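Local coordinates for protein alpha-rhamnosidase (Dictyoglomus thermophilum, PDB 6I60) that probably hydrolyses terminal non-reducing alpha-L-rhamnose residues of alpha-L-rhamnosides, as a multidomain bacterial glycoside hydrolase, at residues A[287-295]-A[304-312]. Sequence-based numbering, arbitrary orientation.
Sequences WKTTYGPIT and IYDGRKEIK
Ile294 and Tyr305 pair across the strands, antiparallel and non-hydrogen-bonded, in the beta hairpin of strands 288-298 and 302-306, their side chains on one face, flanked by the backbone hydrogen bonds Thr295 N to Ile304 O (3.0 Å) and Asp306 N to Pro293 O (2.9 Å). The hairpin shows how a proline can serve a strand pair twice, its carbonyl accepting from the partner strand while its ring packs on an aromatic neighbour. Pro293 CB stands 3.7 Å from the centroid of the Tyr305 ring in a CH-pi contact over one face, and CG reaches CZ. Tyr305 CG lies anti to the backbone N (chi1 -169°), which carries the ring alongside the proline. Ile294 CG1 meets Tyr305 CD2 at 3.5 Å, and both residues also touch Arg430.

Past the strand the chain turns back, bringing the CD1 of Ile311 beside Gly292 CA. Asp306 secures this turn: OD2 takes the backbone N of Arg308 in an Asx turn, and the Arg308 guanidinium forms a bidentate salt bridge, NE to OD2 and NH2 to OD1, in a network that Lys309 NZ joins. With alanine at Asp306, the carboxylate acceptors of Arg308 and Lys309 would go, and the Arg308 N-H would probably lose its Asx-turn bond. Beyond it, Glu310 forms a salt bridge with Lys420. On the carboxylate, Arg308 NH2 meets the syn lone pair of Asp306 OD1 at 2.8 Å, whereas Lys309 NZ approaches that same oxygen from above the carboxylate plane.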
loop_
_atom_site.group_PDB
_atom_site.type_symbol
_atom_site.label_atom_id
_atom_site.label_comp_id
_atom_site.label_asym_id
_atom_site.label_seq_id
_atom_site.Cartn_x
_atom_site.Cartn_y
_atom_site.Cartn_z
ATOM N N TRP A 287 36.595 -10.478 -1.121
ATOM C CA TRP A 287 35.852 -9.803 -2.173
ATOM C C TRP A 287 36.622 -8.593 -2.683
ATOM O O TRP A 287 37.254 -7.867 -1.910
ATOM C CB TRP A 287 34.486 -9.355 -1.661
ATOM C CG TRP A 287 33.499 -10.461 -1.494
ATOM C CD1 TRP A 287 33.700 -11.652 -0.862
ATOM C CD2 TRP A 287 32.146 -10.476 -1.959
ATOM N NE1 TRP A 287 32.556 -12.411 -0.908
ATOM C CE2 TRP A 287 31.586 -11.710 -1.576
ATOM C CE3 TRP A 287 31.354 -9.566 -2.666
ATOM C CZ2 TRP A 287 30.273 -12.058 -1.874
ATOM C CZ3 TRP A 287 30.051 -9.911 -2.958
ATOM C CH2 TRP A 287 29.523 -11.146 -2.564
ATOM N N LYS A 288 36.557 -8.375 -3.989
ATOM C CA LYS A 288 37.134 -7.183 -4.588
ATOM C C LYS A 288 36.070 -6.101 -4.721
ATOM O O LYS A 288 34.866 -6.371 -4.690
ATOM C CB LYS A 288 37.745 -7.507 -5.951
ATOM C CG LYS A 288 39.016 -8.336 -5.870
ATOM C CD LYS A 288 39.978 -7.781 -4.830
ATOM C CE LYS A 288 41.402 -8.245 -5.095
ATOM N NZ LYS A 288 42.073 -7.423 -6.140
ATOM N N THR A 289 36.527 -4.860 -4.863
ATOM C CA THR A 289 35.606 -3.734 -4.902
ATOM C C THR A 289 36.247 -2.572 -5.645
ATOM O O THR A 289 37.475 -2.451 -5.697
ATOM C CB THR A 289 35.191 -3.306 -3.489
ATOM O OG1 THR A 289 34.191 -2.285 -3.573
ATOM C CG2 THR A 289 36.391 -2.786 -2.712
ATOM N N THR A 290 35.398 -1.722 -6.219
ATOM C CA THR A 290 35.847 -0.586 -7.016
ATOM C C THR A 290 34.673 0.363 -7.221
ATOM O O THR A 290 33.530 0.057 -6.871
ATOM C CB THR A 290 36.401 -1.032 -8.370
ATOM O OG1 THR A 290 36.538 0.107 -9.228
ATOM C CG2 THR A 290 35.454 -2.018 -9.016
ATOM N N TYR A 291 34.975 1.523 -7.799
ATOM C CA TYR A 291 33.966 2.484 -8.217
ATOM C C TYR A 291 33.726 2.339 -9.713
ATOM O O TYR A 291 34.660 2.089 -10.479
ATOM C CB TYR A 291 34.394 3.916 -7.888
ATOM C CG TYR A 291 34.072 4.342 -6.473
ATOM C CD1 TYR A 291 32.993 3.796 -5.791
ATOM C CD2 TYR A 291 34.849 5.289 -5.818
ATOM C CE1 TYR A 291 32.697 4.181 -4.496
ATOM C CE2 TYR A 291 34.561 5.681 -4.524
ATOM C CZ TYR A 291 33.483 5.125 -3.869
ATOM O OH TYR A 291 33.194 5.515 -2.582
ATOM N N GLY A 292 32.470 2.493 -10.124
ATOM C CA GLY A 292 32.105 2.289 -11.504
ATOM C C GLY A 292 31.585 3.539 -12.181
ATOM O O GLY A 292 32.036 4.659 -11.918
ATOM N N PRO A 293 30.617 3.362 -13.083
ATOM C CA PRO A 293 30.082 4.522 -13.811
ATOM C C PRO A 293 29.235 5.444 -12.949
ATOM O O PRO A 293 29.264 6.662 -13.159
ATOM C CB PRO A 293 29.257 3.879 -14.934
ATOM C CG PRO A 293 28.891 2.529 -14.408
ATOM C CD PRO A 293 30.035 2.090 -13.545
ATOM N N ILE A 294 28.489 4.912 -11.986
ATOM C CA ILE A 294 27.589 5.733 -11.182
ATOM C C ILE A 294 28.394 6.481 -10.129
ATOM O O ILE A 294 29.143 5.875 -9.352
ATOM C CB ILE A 294 26.494 4.871 -10.534
ATOM C CG1 ILE A 294 25.604 4.244 -11.607
ATOM C CG2 ILE A 294 25.650 5.709 -9.588
ATOM C CD1 ILE A 294 25.721 2.744 -11.691
ATOM N N THR A 295 28.242 7.806 -10.100
ATOM C CA THR A 295 28.875 8.624 -9.073
ATOM C C THR A 295 27.888 8.891 -7.945
ATOM O O THR A 295 27.616 8.004 -7.129
ATOM C CB THR A 295 29.386 9.945 -9.656
ATOM O OG1 THR A 295 28.277 10.748 -10.077
ATOM C CG2 THR A 295 30.300 9.683 -10.846
ATOM N N ILE A 304 23.831 10.122 -11.278
ATOM C CA ILE A 304 24.741 10.484 -12.358
ATOM C C ILE A 304 25.447 9.223 -12.835
ATOM O O ILE A 304 26.028 8.488 -12.028
ATOM C CB ILE A 304 25.754 11.547 -11.905
ATOM C CG1 ILE A 304 25.032 12.831 -11.495
ATOM C CG2 ILE A 304 26.765 11.825 -13.002
ATOM C CD1 ILE A 304 25.662 13.523 -10.314
ATOM N N TYR A 305 25.399 8.975 -14.144
ATOM C CA TYR A 305 25.994 7.790 -14.758
ATOM C C TYR A 305 27.006 8.241 -15.804
ATOM O O TYR A 305 26.626 8.748 -16.865
ATOM C CB TYR A 305 24.917 6.905 -15.385
ATOM C CG TYR A 305 25.391 5.532 -15.816
ATOM C CD1 TYR A 305 26.112 5.357 -16.992
ATOM C CD2 TYR A 305 25.102 4.407 -15.055
ATOM C CE1 TYR A 305 26.539 4.105 -17.389
ATOM C CE2 TYR A 305 25.524 3.151 -15.445
ATOM C CZ TYR A 305 26.242 3.006 -16.614
ATOM O OH TYR A 305 26.667 1.757 -17.007
ATOM N N ASP A 306 28.290 8.047 -15.513
ATOM C CA ASP A 306 29.371 8.401 -16.432
ATOM C C ASP A 306 29.769 7.140 -17.191
ATOM O O ASP A 306 30.437 6.258 -16.645
ATOM C CB ASP A 306 30.553 9.002 -15.681
ATOM C CG ASP A 306 31.568 9.648 -16.608
ATOM O OD1 ASP A 306 32.235 10.615 -16.183
ATOM O OD2 ASP A 306 31.697 9.187 -17.762
ATOM N N GLY A 307 29.358 7.059 -18.459
ATOM C CA GLY A 307 29.658 5.889 -19.265
ATOM C C GLY A 307 31.130 5.708 -19.569
ATOM O O GLY A 307 31.546 4.603 -19.935
ATOM N N ARG A 308 31.929 6.766 -19.428
ATOM C CA ARG A 308 33.360 6.640 -19.672
ATOM C C ARG A 308 34.047 5.825 -18.583
ATOM O O ARG A 308 34.998 5.089 -18.870
ATOM C CB ARG A 308 33.992 8.026 -19.792
ATOM C CG ARG A 308 33.423 8.865 -20.929
ATOM C CD ARG A 308 33.820 10.325 -20.798
ATOM N NE ARG A 308 33.575 10.837 -19.452
ATOM C CZ ARG A 308 33.998 12.018 -19.013
ATOM N NH1 ARG A 308 34.691 12.816 -19.815
ATOM N NH2 ARG A 308 33.728 12.403 -17.772
ATOM N N LYS A 309 33.581 5.930 -17.337
ATOM C CA LYS A 309 34.130 5.170 -16.213
ATOM C C LYS A 309 33.419 3.840 -16.011
ATOM O O LYS A 309 33.235 3.391 -14.875
ATOM C CB LYS A 309 34.068 6.012 -14.942
ATOM C CG LYS A 309 34.619 7.422 -15.088
ATOM C CD LYS A 309 34.718 8.114 -13.733
ATOM C CE LYS A 309 35.048 9.593 -13.880
ATOM N NZ LYS A 309 33.826 10.445 -13.849
ATOM N N GLU A 310 33.014 3.180 -17.092
ATOM C CA GLU A 310 32.255 1.936 -17.021
ATOM C C GLU A 310 33.202 0.762 -17.243
ATOM O O GLU A 310 33.698 0.556 -18.356
ATOM C CB GLU A 310 31.129 1.932 -18.051
ATOM C CG GLU A 310 30.382 0.619 -18.136
ATOM C CD GLU A 310 29.044 0.760 -18.827
ATOM O OE1 GLU A 310 28.322 1.738 -18.535
ATOM O OE2 GLU A 310 28.713 -0.103 -19.666
ATOM N N ILE A 311 33.448 -0.009 -16.185
ATOM C CA ILE A 311 34.300 -1.190 -16.271
ATOM C C ILE A 311 33.591 -2.246 -17.107
ATOM O O ILE A 311 32.659 -2.907 -16.635
ATOM C CB ILE A 311 34.653 -1.731 -14.873
ATOM C CG1 ILE A 311 35.425 -0.679 -14.076
ATOM C CG2 ILE A 311 35.464 -3.013 -14.985
ATOM C CD1 ILE A 311 34.604 -0.003 -13.007
ATOM N N LYS A 312 34.022 -2.404 -18.355
ATOM C CA LYS A 312 33.386 -3.363 -19.247
ATOM C C LYS A 312 33.717 -4.784 -18.815
ATOM O O LYS A 312 34.885 -5.125 -18.610
ATOM C CB LYS A 312 33.840 -3.132 -20.687
ATOM C CG LYS A 312 33.828 -1.675 -21.119
ATOM C CD LYS A 312 33.500 -1.542 -22.596
ATOM C CE LYS A 312 34.763 -1.356 -23.425
ATOM N NZ LYS A 312 35.299 0.031 -23.329
#